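Long-range contacts in colicin B (Escherichia coli, PDB 1RH1), which kills Escherichia coli and closely related bacteria by forming channels that depolarize the cytoplasmic membrane and dissipate cellular energy: residues Y254-Y259 with N303-F308; N394-F399 with I473-S478; V195-V200 with R271-S276; M45-G50 with D82-S87; L64-I69 with H91-N96. One frame throughout, in Å; residues are numbered along the deposited sequence.

Interaction 1 (Y254-Y259 with N303-F308); sequences YVEAGY and NAKDDF
Tyr259 sends its ring to Lys305 and Phe308 with CG turned opposite the carbonyl carbon (chi1 -71°), while both helix residues place CG opposite the backbone nitrogen, so that they converge on that ring. One tyrosine face lies over the helix backbone: Lys305 CA stands 3.9 Å from the ring centroid and 10° off the normal, a CH-pi contact. Lys305 then runs on past the rim, its CD 3.6 Å from Tyr259 CE2. At the tyrosine edge, in its plane, comes Phe308 CD2, 3.6 Å from Tyr259 OH; the two rings form an offset edge-to-face pair with planes at 61°, the tyrosine giving the edge. Nearer the backbone, Tyr259 CB meets Ala304 CB at 3.6 Å. The extended Glu256 brings OE2 to within 3.5 Å of Lys305 NZ, a long salt bridge, while its OE1 is paired with Arg119, which also makes a cation-pi contact with Tyr259. Glu301, two residues before the segment, accepts from Tyr259 N through OE2. The result is aromatic packing of a loop leaving strand 252-256 of an antiparallel sheet against the long helix 291-340, close to the start of the helical rod that leads to the pore-forming domain.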
# COMPACT_ATOMS: atom_id res chain seq x y z
N TYR A 254 19.20 -5.83 -5.46
CA TYR A 254 17.75 -5.87 -5.49
C TYR A 254 17.10 -5.83 -4.11
O TYR A 254 17.01 -6.80 -3.33
CB TYR A 254 17.37 -7.12 -6.26
CG TYR A 254 15.90 -7.31 -6.60
CD1 TYR A 254 15.25 -6.48 -7.50
CD2 TYR A 254 15.24 -8.38 -6.03
CE1 TYR A 254 13.92 -6.73 -7.83
CE2 TYR A 254 13.91 -8.62 -6.35
CZ TYR A 254 13.26 -7.80 -7.25
OH TYR A 254 11.95 -8.08 -7.58
N VAL A 255 16.64 -4.64 -3.80
CA VAL A 255 15.98 -4.40 -2.53
C VAL A 255 14.53 -3.97 -2.70
O VAL A 255 14.02 -3.80 -3.80
CB VAL A 255 16.76 -3.31 -1.72
CG1 VAL A 255 18.13 -3.85 -1.41
CG2 VAL A 255 16.85 -1.99 -2.48
N GLU A 256 13.84 -3.80 -1.58
CA GLU A 256 12.51 -3.25 -1.56
C GLU A 256 12.64 -1.74 -1.58
O GLU A 256 13.56 -1.18 -0.98
CB GLU A 256 11.80 -3.69 -0.31
CG GLU A 256 10.43 -3.05 -0.17
CD GLU A 256 9.64 -3.49 1.04
OE1 GLU A 256 8.45 -3.18 1.06
OE2 GLU A 256 10.15 -4.11 1.97
N ALA A 257 11.69 -1.08 -2.25
CA ALA A 257 11.67 0.38 -2.33
C ALA A 257 11.24 1.02 -1.02
O ALA A 257 10.72 0.34 -0.14
CB ALA A 257 10.73 0.85 -3.41
N GLY A 258 11.48 2.35 -0.93
CA GLY A 258 11.16 3.12 0.25
C GLY A 258 9.67 3.23 0.53
O GLY A 258 8.82 2.97 -0.31
N TYR A 259 9.37 3.63 1.75
CA TYR A 259 8.01 3.86 2.19
C TYR A 259 7.63 5.34 2.32
O TYR A 259 6.43 5.63 2.42
CB TYR A 259 7.79 3.18 3.51
CG TYR A 259 7.74 1.68 3.41
CD1 TYR A 259 6.50 1.04 3.50
CD2 TYR A 259 8.92 0.94 3.31
CE1 TYR A 259 6.43 -0.34 3.49
CE2 TYR A 259 8.86 -0.46 3.29
CZ TYR A 259 7.61 -1.09 3.40
OH TYR A 259 7.54 -2.46 3.49
N ASN A 303 9.18 3.30 10.80
CA ASN A 303 7.81 3.26 11.27
C ASN A 303 6.80 2.94 10.20
O ASN A 303 5.89 2.17 10.50
CB ASN A 303 7.41 4.58 11.89
CG ASN A 303 7.99 4.85 13.27
OD1 ASN A 303 7.74 5.95 13.77
ND2 ASN A 303 8.74 3.96 13.95
N ALA A 304 6.89 3.49 8.97
CA ALA A 304 5.97 3.20 7.87
C ALA A 304 6.03 1.74 7.42
O ALA A 304 5.03 1.16 7.01
CB ALA A 304 6.30 4.05 6.69
N LYS A 305 7.24 1.16 7.54
CA LYS A 305 7.49 -0.23 7.24
C LYS A 305 6.80 -1.22 8.19
O LYS A 305 6.04 -2.09 7.77
CB LYS A 305 8.99 -0.43 7.25
CG LYS A 305 9.35 -1.87 6.97
CD LYS A 305 10.57 -1.87 6.11
CE LYS A 305 11.00 -3.29 5.82
NZ LYS A 305 12.07 -3.27 4.83
N ASP A 306 7.04 -1.08 9.50
CA ASP A 306 6.49 -1.98 10.51
C ASP A 306 4.99 -1.90 10.64
O ASP A 306 4.34 -2.89 10.95
CB ASP A 306 7.11 -1.70 11.88
CG ASP A 306 8.62 -1.95 12.01
OD1 ASP A 306 9.32 -2.25 11.02
OD2 ASP A 306 9.12 -1.83 13.13
N ASP A 307 4.42 -0.73 10.36
CA ASP A 307 2.99 -0.57 10.44
C ASP A 307 2.33 -1.23 9.25
O ASP A 307 1.24 -1.77 9.39
CB ASP A 307 2.65 0.90 10.50
CG ASP A 307 3.15 1.64 11.75
OD1 ASP A 307 3.46 1.01 12.78
OD2 ASP A 307 3.24 2.87 11.69
N PHE A 308 3.02 -1.22 8.09
CA PHE A 308 2.53 -1.87 6.88
C PHE A 308 2.55 -3.37 7.10
O PHE A 308 1.62 -4.08 6.72
CB PHE A 308 3.44 -1.51 5.73
CG PHE A 308 3.21 -2.33 4.46
CD1 PHE A 308 2.10 -2.09 3.66
CD2 PHE A 308 4.13 -3.31 4.11
CE1 PHE A 308 1.90 -2.83 2.50
CE2 PHE A 308 3.92 -4.05 2.95
CZ PHE A 308 2.82 -3.81 2.14

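Interaction 2 (N394-F399 with I473-S478); sequences NAWKAF and IAFGLS
Phe475 reaches across to Ala395 and Trp396. From CB the ring swings opposite the carbonyl carbon (chi1 -81°), which carries it toward helix 386-398. CG, CD1 and CD2 are equally near the methyl of Ala395, which sits over the ring centre: Ala395 CB is 3.7 Å from the Phe475 ring centroid and 4° off the normal, a nearly perpendicular CH-pi contact. Further out, CE2 of Phe475 passes 3.5 Å from Ala395 O and also comes near Phe399, whose CD1 is 4.5 Å from Phe475 CE2. The other outer corner, CE1, approaches Trp396 NE1 at 3.8 Å. Both segments belong to the colicin pore-forming domain, a helical bundle, and residues 473-478 form the bend between helices 457-472 and 479-495, which lie within the two predicted transmembrane spans; an inverse gamma turn centred on Gly476 lies within it. At the tip, Phe475 CZ points onto the indole of Trp396, 3.6 Å from Trp396 CE2. This is a T-shaped pair with planes at 87°, the phenylalanine giving the edge and the indole the face. Beyond the turn, Leu477 returns to the same helix, its CD2 3.9 Å from Ala395 CB. Trp396 also packs on Ile432 of helix 420-435 and on Ala471.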
# COMPACT_ATOMS: atom_id res chain seq x y z
N ASN A 394 -22.49 -34.58 26.75
CA ASN A 394 -21.37 -35.51 26.76
C ASN A 394 -20.42 -35.43 25.57
O ASN A 394 -19.23 -35.74 25.67
CB ASN A 394 -21.91 -36.90 26.87
CG ASN A 394 -22.41 -37.27 28.25
OD1 ASN A 394 -23.39 -38.00 28.38
ND2 ASN A 394 -21.76 -36.83 29.32
N ALA A 395 -20.94 -35.00 24.42
CA ALA A 395 -20.14 -34.76 23.24
C ALA A 395 -19.27 -33.53 23.42
O ALA A 395 -18.12 -33.50 22.97
CB ALA A 395 -21.03 -34.55 22.04
N TRP A 396 -19.79 -32.49 24.08
CA TRP A 396 -18.94 -31.36 24.39
C TRP A 396 -17.92 -31.70 25.48
O TRP A 396 -16.78 -31.27 25.38
CB TRP A 396 -19.84 -30.23 24.80
CG TRP A 396 -20.36 -29.44 23.60
CD1 TRP A 396 -21.68 -29.41 23.28
CD2 TRP A 396 -19.58 -28.69 22.76
NE1 TRP A 396 -21.76 -28.63 22.25
CE2 TRP A 396 -20.54 -28.18 21.91
CE3 TRP A 396 -18.23 -28.36 22.59
CZ2 TRP A 396 -20.17 -27.33 20.87
CZ3 TRP A 396 -17.86 -27.51 21.55
CH2 TRP A 396 -18.83 -26.99 20.70
N LYS A 397 -18.23 -32.52 26.49
CA LYS A 397 -17.30 -32.92 27.54
C LYS A 397 -16.07 -33.63 27.03
O LYS A 397 -15.05 -33.66 27.68
CB LYS A 397 -17.95 -33.85 28.51
CG LYS A 397 -19.08 -33.23 29.25
CD LYS A 397 -19.45 -34.24 30.30
CE LYS A 397 -19.85 -33.50 31.56
NZ LYS A 397 -18.70 -32.82 32.12
N ALA A 398 -16.16 -34.25 25.85
CA ALA A 398 -15.05 -34.95 25.25
C ALA A 398 -14.33 -34.15 24.18
O ALA A 398 -13.25 -34.51 23.70
CB ALA A 398 -15.56 -36.23 24.67
N PHE A 399 -14.91 -33.00 23.78
CA PHE A 399 -14.29 -32.10 22.84
C PHE A 399 -12.89 -31.72 23.30
O PHE A 399 -12.63 -31.54 24.48
CB PHE A 399 -15.20 -30.89 22.73
CG PHE A 399 -14.71 -29.76 21.85
CD1 PHE A 399 -14.97 -29.81 20.48
CD2 PHE A 399 -14.02 -28.69 22.40
CE1 PHE A 399 -14.54 -28.77 19.68
CE2 PHE A 399 -13.59 -27.65 21.59
CZ PHE A 399 -13.85 -27.69 20.23
N ILE A 473 -19.67 -31.22 12.94
CA ILE A 473 -19.37 -32.14 11.85
C ILE A 473 -18.42 -33.23 12.32
O ILE A 473 -17.95 -34.03 11.51
CB ILE A 473 -18.69 -31.45 10.62
CG1 ILE A 473 -17.34 -30.92 10.99
CG2 ILE A 473 -19.60 -30.34 10.08
CD1 ILE A 473 -16.59 -30.41 9.76
N ALA A 474 -18.15 -33.29 13.63
CA ALA A 474 -17.24 -34.25 14.23
C ALA A 474 -17.86 -34.98 15.40
O ALA A 474 -17.24 -35.88 15.98
CB ALA A 474 -15.98 -33.56 14.76
N PHE A 475 -19.06 -34.60 15.82
CA PHE A 475 -19.65 -35.26 16.96
C PHE A 475 -20.23 -36.60 16.57
O PHE A 475 -20.76 -36.77 15.46
CB PHE A 475 -20.74 -34.43 17.54
CG PHE A 475 -20.34 -33.30 18.46
CD1 PHE A 475 -21.32 -32.36 18.82
CD2 PHE A 475 -19.04 -33.20 18.96
CE1 PHE A 475 -21.00 -31.32 19.69
CE2 PHE A 475 -18.73 -32.15 19.82
CZ PHE A 475 -19.71 -31.23 20.18
N GLY A 476 -20.10 -37.56 17.49
CA GLY A 476 -20.77 -38.83 17.28
C GLY A 476 -22.21 -38.66 17.77
O GLY A 476 -22.49 -38.94 18.95
N LEU A 477 -23.14 -38.17 16.92
CA LEU A 477 -24.53 -37.97 17.36
C LEU A 477 -25.54 -38.44 16.31
O LEU A 477 -25.26 -38.38 15.11
CB LEU A 477 -24.85 -36.49 17.63
CG LEU A 477 -23.95 -35.57 18.44
CD1 LEU A 477 -24.42 -34.15 18.20
CD2 LEU A 477 -23.95 -35.95 19.90
N SER A 478 -26.74 -38.85 16.76
CA SER A 478 -27.79 -39.30 15.87
C SER A 478 -28.37 -38.18 14.99
O SER A 478 -28.08 -37.01 15.23
CB SER A 478 -28.88 -39.95 16.69
OG SER A 478 -29.86 -39.06 17.22

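Interaction 3 (V195-V200 with R271-S276); sequences VDAVPV and RFPEGS
Val195 and Ala197 hold Arg271 through two backbone hydrogen bonds. Arg271 N gives to Val195 O at 3.0 Å, with an N-H...O angle of 167°. Ala197 N returns to Arg271 O at 3.1 Å. The methyl of Ala197 then lies against the ring of Phe272, CB to CD1 3.7 Å. Phe272 carries CG opposite its carbonyl carbon (chi1 -72°), placing the CD1 side of the ring by the alanine. Pro273 follows: its CG sits 3.2 Å from Ala197 O and 4.0 Å from Pro199 CD, the two proline rings passing each other in opposite directions.

The bonding pattern is that of a parallel beta bridge between Asp196 and Arg271, joining strand 189-201 to the end of strand 266-271 in a mixed sheet. The register is extended on the earlier side by a backbone bond between Val195 and Ile269. Past Arg271 the chain leaves the sheet and loops round toward strand 281-286. There Pro273 O accepts from both Ser276 N and Ser276 OG, each at 2.8 Å; the hydroxyl bond lies in the carbonyl plane on a lone pair. Ser276 OG is also bonded to Val278 N, so the serine ties the turn together from both sides of its hydroxyl. From strand 213-216, Tyr214 touches Ala197, Pro273 and Ser276.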
# COMPACT_ATOMS: atom_id res chain seq x y z
N VAL A 195 3.66 17.20 -17.42
CA VAL A 195 3.67 18.65 -17.27
C VAL A 195 4.05 19.25 -18.60
O VAL A 195 4.62 18.58 -19.47
CB VAL A 195 4.69 19.22 -16.22
CG1 VAL A 195 4.39 18.65 -14.85
CG2 VAL A 195 6.12 18.92 -16.63
N ASP A 196 3.80 20.56 -18.66
CA ASP A 196 3.98 21.31 -19.89
C ASP A 196 5.08 22.36 -20.01
O ASP A 196 5.10 23.34 -19.27
CB ASP A 196 2.68 22.01 -20.24
CG ASP A 196 2.36 21.79 -21.70
OD1 ASP A 196 1.58 20.88 -21.99
OD2 ASP A 196 2.92 22.51 -22.54
N ALA A 197 5.97 22.12 -20.98
CA ALA A 197 7.00 23.06 -21.33
C ALA A 197 6.37 24.10 -22.25
O ALA A 197 5.65 23.82 -23.22
CB ALA A 197 8.13 22.36 -22.06
N VAL A 198 6.59 25.34 -21.84
CA VAL A 198 6.11 26.56 -22.48
C VAL A 198 7.27 27.41 -23.02
O VAL A 198 8.27 27.55 -22.32
CB VAL A 198 5.30 27.29 -21.41
CG1 VAL A 198 4.95 28.70 -21.83
CG2 VAL A 198 4.01 26.50 -21.18
N PRO A 199 7.24 28.02 -24.22
CA PRO A 199 8.33 28.86 -24.73
C PRO A 199 8.60 30.07 -23.84
O PRO A 199 7.68 30.69 -23.30
CB PRO A 199 7.85 29.19 -26.14
CG PRO A 199 6.35 29.25 -25.99
CD PRO A 199 6.10 28.02 -25.14
N VAL A 200 9.87 30.38 -23.64
CA VAL A 200 10.24 31.50 -22.77
C VAL A 200 10.47 32.73 -23.63
O VAL A 200 11.23 32.66 -24.59
CB VAL A 200 11.53 31.15 -21.96
CG1 VAL A 200 11.93 32.31 -21.08
CG2 VAL A 200 11.26 29.99 -21.01
N ARG A 271 6.62 17.52 -21.43
CA ARG A 271 6.13 17.47 -22.81
C ARG A 271 6.37 18.81 -23.53
O ARG A 271 5.85 19.85 -23.11
CB ARG A 271 4.66 17.11 -22.71
CG ARG A 271 3.85 17.15 -23.98
CD ARG A 271 2.41 16.84 -23.66
NE ARG A 271 1.93 16.00 -24.72
CZ ARG A 271 0.64 15.85 -24.99
NH1 ARG A 271 -0.30 16.49 -24.27
NH2 ARG A 271 0.28 15.03 -25.99
N PHE A 272 7.12 18.86 -24.62
CA PHE A 272 7.42 20.13 -25.28
C PHE A 272 6.32 20.66 -26.21
O PHE A 272 5.34 19.95 -26.43
CB PHE A 272 8.74 19.93 -25.99
CG PHE A 272 9.86 19.86 -24.96
CD1 PHE A 272 10.49 21.04 -24.55
CD2 PHE A 272 10.25 18.64 -24.42
CE1 PHE A 272 11.51 20.98 -23.60
CE2 PHE A 272 11.27 18.59 -23.46
CZ PHE A 272 11.90 19.76 -23.05
N PRO A 273 6.34 21.89 -26.76
CA PRO A 273 5.22 22.47 -27.47
C PRO A 273 4.88 21.90 -28.83
O PRO A 273 5.67 21.22 -29.49
CB PRO A 273 5.55 23.95 -27.54
CG PRO A 273 6.35 24.20 -26.32
CD PRO A 273 7.24 22.98 -26.37
N GLU A 274 3.64 22.32 -29.16
CA GLU A 274 2.91 22.15 -30.41
C GLU A 274 3.66 21.56 -31.59
O GLU A 274 3.30 20.47 -32.01
CB GLU A 274 2.29 23.51 -30.91
CG GLU A 274 3.20 24.73 -31.26
CD GLU A 274 2.64 25.71 -32.31
OE1 GLU A 274 1.91 26.62 -31.92
OE2 GLU A 274 2.96 25.57 -33.50
N GLY A 275 4.66 22.26 -32.12
CA GLY A 275 5.45 21.82 -33.25
C GLY A 275 6.90 22.10 -32.94
O GLY A 275 7.65 22.51 -33.84
N SER A 276 7.28 21.90 -31.67
CA SER A 276 8.64 22.14 -31.20
C SER A 276 9.64 21.18 -31.80
O SER A 276 10.79 21.53 -32.03
CB SER A 276 8.71 22.01 -29.69
OG SER A 276 8.38 20.73 -29.17

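Interaction 4 (M45-G50 with D82-S87); sequences MPPGWG and DWSGWS
Pro47 and Gly48 lie over Trp83, and the polar part of their contact is slight. Gly48 N approaches Asp82 O at 3.2 Å, but the N-H...O angle of 125° makes this a weak hydrogen bond. Backbone hydrogen bonds also link Gly48 and Gly50 with Gly81, reinforcing the pairing of the two loops. Asp82 turns its carboxylate elsewhere, its OD1 accepting from Leu59 N.

The ring contact is a CH-pi approach over the indole face. Trp83 carries its CG opposite the carbonyl carbon (chi1 -67°), which brings the indole back beneath the other loop although its CB points away from it. Gly48 CA stands 4.0 Å from the centroid of the six-membered ring and 13° off its normal. Pro47 C lies over the same face but toward the rim, and Pro47 O is 3.5 Å from Trp83 CZ3. The indole's rotation is further fixed by NE1, which donates to Ser53 O.

Simple packing accounts for the rest: Pro47 CB meets Asp82 O at 3.5 Å, and Pro47 CG touches Ser84 OG at 3.8 Å. Both segments are irregular loops, one leading to strand 62-64 and the other, after strand 70-73, running into strand 87-90. At that far end Trp86 packs on Leu225 of strand 225-228 and on Met142 of strand 139-146, within the mixed sheet.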
# COMPACT_ATOMS: atom_id res chain seq x y z
N MET A 45 20.43 44.54 -6.22
CA MET A 45 19.29 44.57 -7.16
C MET A 45 19.29 45.55 -8.35
O MET A 45 20.15 46.44 -8.46
CB MET A 45 17.97 44.81 -6.43
CG MET A 45 17.58 43.95 -5.24
SD MET A 45 17.95 44.85 -3.70
CE MET A 45 16.99 46.34 -3.93
N PRO A 46 18.33 45.45 -9.29
CA PRO A 46 17.54 44.25 -9.67
C PRO A 46 18.26 43.25 -10.59
O PRO A 46 19.25 43.66 -11.20
CB PRO A 46 16.29 44.83 -10.30
CG PRO A 46 16.19 46.21 -9.70
CD PRO A 46 17.65 46.63 -9.81
N PRO A 47 17.81 41.98 -10.74
CA PRO A 47 18.50 40.93 -11.49
C PRO A 47 18.66 41.25 -12.97
O PRO A 47 17.73 41.76 -13.58
CB PRO A 47 17.68 39.69 -11.23
CG PRO A 47 16.29 40.21 -10.96
CD PRO A 47 16.62 41.40 -10.10
N GLY A 48 19.87 40.99 -13.50
CA GLY A 48 20.17 41.26 -14.88
C GLY A 48 21.48 42.02 -15.04
O GLY A 48 22.16 41.81 -16.04
N TRP A 49 21.87 42.84 -14.05
CA TRP A 49 23.04 43.72 -14.16
C TRP A 49 24.38 43.13 -14.51
O TRP A 49 25.21 43.84 -15.08
CB TRP A 49 23.28 44.54 -12.88
CG TRP A 49 23.98 43.88 -11.68
CD1 TRP A 49 25.36 43.74 -11.55
CD2 TRP A 49 23.31 43.39 -10.63
NE1 TRP A 49 25.56 43.14 -10.39
CE2 TRP A 49 24.35 42.92 -9.82
CE3 TRP A 49 21.98 43.28 -10.27
CZ2 TRP A 49 24.05 42.32 -8.60
CZ3 TRP A 49 21.67 42.68 -9.05
CH2 TRP A 49 22.70 42.20 -8.22
N GLY A 50 24.63 41.87 -14.18
CA GLY A 50 25.93 41.27 -14.45
C GLY A 50 26.18 41.09 -15.93
O GLY A 50 25.37 41.47 -16.78
N ASP A 82 23.43 37.87 -12.39
CA ASP A 82 22.51 37.20 -13.31
C ASP A 82 21.04 37.42 -13.07
O ASP A 82 20.65 38.17 -12.17
CB ASP A 82 22.87 35.71 -13.23
CG ASP A 82 22.30 34.72 -14.25
OD1 ASP A 82 21.86 33.67 -13.80
OD2 ASP A 82 22.31 34.98 -15.46
N TRP A 83 20.25 36.79 -13.95
CA TRP A 83 18.81 36.79 -13.86
C TRP A 83 18.36 35.74 -12.89
O TRP A 83 19.09 34.79 -12.57
CB TRP A 83 18.14 36.47 -15.17
CG TRP A 83 18.33 37.51 -16.26
CD1 TRP A 83 19.33 37.39 -17.18
CD2 TRP A 83 17.58 38.62 -16.43
NE1 TRP A 83 19.22 38.43 -17.95
CE2 TRP A 83 18.20 39.18 -17.53
CE3 TRP A 83 16.50 39.24 -15.84
CZ2 TRP A 83 17.75 40.38 -18.07
CZ3 TRP A 83 16.04 40.44 -16.37
CH2 TRP A 83 16.66 41.02 -17.48
N SER A 84 17.11 35.89 -12.47
CA SER A 84 16.49 34.98 -11.52
C SER A 84 16.35 33.55 -12.02
O SER A 84 16.05 33.34 -13.19
CB SER A 84 15.10 35.45 -11.15
OG SER A 84 15.06 36.65 -10.40
N GLY A 85 16.63 32.57 -11.15
CA GLY A 85 16.35 31.17 -11.42
C GLY A 85 17.46 30.18 -11.76
O GLY A 85 18.64 30.16 -11.36
N TRP A 86 16.84 29.36 -12.61
CA TRP A 86 17.26 28.07 -13.10
C TRP A 86 17.40 27.85 -14.61
O TRP A 86 16.49 28.21 -15.35
CB TRP A 86 16.25 27.13 -12.51
CG TRP A 86 16.77 26.21 -11.44
CD1 TRP A 86 18.11 25.99 -11.25
CD2 TRP A 86 15.97 25.47 -10.63
NE1 TRP A 86 18.16 25.08 -10.30
CE2 TRP A 86 16.92 24.74 -9.91
CE3 TRP A 86 14.61 25.30 -10.41
CZ2 TRP A 86 16.55 23.82 -8.95
CZ3 TRP A 86 14.24 24.37 -9.43
CH2 TRP A 86 15.19 23.64 -8.71
N SER A 87 18.46 27.21 -15.12
CA SER A 87 18.57 26.91 -16.55
C SER A 87 19.54 25.76 -16.79
O SER A 87 20.71 25.84 -16.42
CB SER A 87 19.11 28.08 -17.39
OG SER A 87 18.32 29.25 -17.48

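Interaction 5 (L64-I69 with H91-N96); sequences LFPGII and HSPWGN
Leu64 and His91 are joined by a nearly straight backbone bond, His91 N to Leu64 O at 3.1 Å, and the chain then bends through a type II beta turn from Phe65 to Ile68. The bond continues the parallel pairing of strands 62-64 and 87-90 into their loops, where Phe65, His91 and Trp94 form an aromatic cluster. Phe65 holds CG opposite its carbonyl carbon (chi1 -54°), and its ring runs alongside both partners. It offers its edge to the face of His91 in an offset edge-to-face pair, Phe65 CE2 lying 3.6 Å from His91 CG. Over one phenyl face, Trp94 CE3 comes to 3.4 Å from Phe65 CZ; those two rings are oblique, with planes at 38°. Pro66 crosses Pro93 at about a right angle, their CG atoms 3.8 Å apart, and Ile68 CD1 reaches Asn96 O at 3.5 Å. Asn96 ND2 is hydrogen-bonded to Glu241 OE2. Both imidazole nitrogens of His91 are engaged, which holds the ring's rotation: NE2 bonds to Thr234 O, while ND1 donates to Ser92 O at 2.8 Å, with the oxygen only 2° out of the imidazole plane.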
# COMPACT_ATOMS: atom_id res chain seq x y z
N LEU A 64 22.18 18.24 -19.09
CA LEU A 64 21.42 17.08 -18.73
C LEU A 64 21.44 15.94 -19.75
O LEU A 64 20.56 15.88 -20.64
CB LEU A 64 20.03 17.59 -18.46
CG LEU A 64 19.48 17.54 -17.06
CD1 LEU A 64 20.52 17.87 -16.01
CD2 LEU A 64 18.29 18.48 -17.05
N PHE A 65 22.47 15.06 -19.63
CA PHE A 65 22.62 13.83 -20.41
C PHE A 65 21.82 12.75 -19.68
O PHE A 65 21.84 12.72 -18.44
CB PHE A 65 24.01 13.27 -20.45
CG PHE A 65 25.07 14.23 -20.91
CD1 PHE A 65 25.95 14.77 -19.98
CD2 PHE A 65 25.17 14.56 -22.26
CE1 PHE A 65 26.95 15.65 -20.41
CE2 PHE A 65 26.16 15.45 -22.68
CZ PHE A 65 27.05 15.99 -21.75
N PRO A 66 21.09 11.85 -20.35
CA PRO A 66 20.24 10.88 -19.66
C PRO A 66 21.05 9.84 -18.91
O PRO A 66 22.10 9.35 -19.36
CB PRO A 66 19.34 10.34 -20.76
CG PRO A 66 20.07 10.57 -22.06
CD PRO A 66 20.87 11.83 -21.80
N GLY A 67 20.55 9.70 -17.68
CA GLY A 67 21.11 8.79 -16.70
C GLY A 67 22.18 9.41 -15.83
O GLY A 67 22.46 8.87 -14.77
N ILE A 68 22.82 10.51 -16.25
CA ILE A 68 23.87 11.15 -15.47
C ILE A 68 23.37 12.29 -14.54
O ILE A 68 23.01 13.38 -14.98
CB ILE A 68 24.98 11.66 -16.48
CG1 ILE A 68 25.63 10.50 -17.23
CG2 ILE A 68 26.12 12.33 -15.73
CD1 ILE A 68 26.65 10.85 -18.34
N ILE A 69 23.40 12.00 -13.23
CA ILE A 69 23.02 12.92 -12.15
C ILE A 69 23.89 14.16 -12.09
O ILE A 69 25.12 14.11 -12.21
CB ILE A 69 23.11 12.25 -10.77
CG1 ILE A 69 22.29 10.99 -10.73
CG2 ILE A 69 22.56 13.19 -9.72
CD1 ILE A 69 22.45 10.25 -9.40
N HIS A 91 20.67 17.28 -23.41
CA HIS A 91 21.47 16.68 -24.48
C HIS A 91 21.10 15.22 -24.72
O HIS A 91 20.51 14.55 -23.87
CB HIS A 91 22.95 16.78 -24.15
CG HIS A 91 23.91 16.46 -25.30
ND1 HIS A 91 24.18 15.26 -25.83
CD2 HIS A 91 24.67 17.39 -25.97
CE1 HIS A 91 25.06 15.45 -26.79
NE2 HIS A 91 25.35 16.73 -26.87
N SER A 92 21.39 14.75 -25.94
CA SER A 92 21.13 13.40 -26.42
C SER A 92 22.02 12.41 -25.69
O SER A 92 22.94 12.87 -25.01
CB SER A 92 21.43 13.38 -27.90
OG SER A 92 20.49 12.54 -28.55
N PRO A 93 21.85 11.09 -25.74
CA PRO A 93 22.80 10.15 -25.18
C PRO A 93 24.27 10.39 -25.51
O PRO A 93 24.69 10.55 -26.66
CB PRO A 93 22.29 8.81 -25.65
CG PRO A 93 20.81 8.99 -25.41
CD PRO A 93 20.59 10.40 -25.99
N TRP A 94 24.98 10.55 -24.39
CA TRP A 94 26.43 10.66 -24.36
C TRP A 94 26.94 10.28 -22.97
O TRP A 94 26.23 10.44 -21.97
CB TRP A 94 26.83 12.10 -24.70
CG TRP A 94 28.33 12.35 -24.68
CD1 TRP A 94 29.09 12.15 -25.79
CD2 TRP A 94 29.06 12.77 -23.60
NE1 TRP A 94 30.32 12.45 -25.43
CE2 TRP A 94 30.35 12.82 -24.14
CE3 TRP A 94 28.84 13.12 -22.27
CZ2 TRP A 94 31.43 13.21 -23.36
CZ3 TRP A 94 29.91 13.51 -21.49
CH2 TRP A 94 31.20 13.56 -22.02
N GLY A 95 28.15 9.71 -22.91
CA GLY A 95 28.86 9.43 -21.67
C GLY A 95 28.40 8.25 -20.84
O GLY A 95 27.41 7.57 -21.11
N ASN A 96 29.18 8.04 -19.78
CA ASN A 96 29.00 6.91 -18.88
C ASN A 96 27.92 7.17 -17.83
O ASN A 96 28.06 8.02 -16.95
CB ASN A 96 30.31 6.59 -18.17
CG ASN A 96 31.57 6.66 -19.04
OD1 ASN A 96 31.58 6.36 -20.25
ND2 ASN A 96 32.67 7.07 -18.43

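Interactions 3, 4 and 5 lie on the same side of the chain's centre and border one mixed sheet. Interactions 4 and 5 interlock along the chain, their segments alternating, and strand 87-90 runs from one to the other; their centres are 27 Å apart. Interaction 3 lies about 21 Å from interaction 5 and 23 Å from interaction 4, centre to centre. Interaction 1, 31 Å from interaction 5 between centres, joins a different, antiparallel sheet to helix 291-340. Interaction 2 belongs to the pore-forming domain, 48 Å from interaction 1 and 89 Å from interaction 4 between centres, reflecting the elongated molecule.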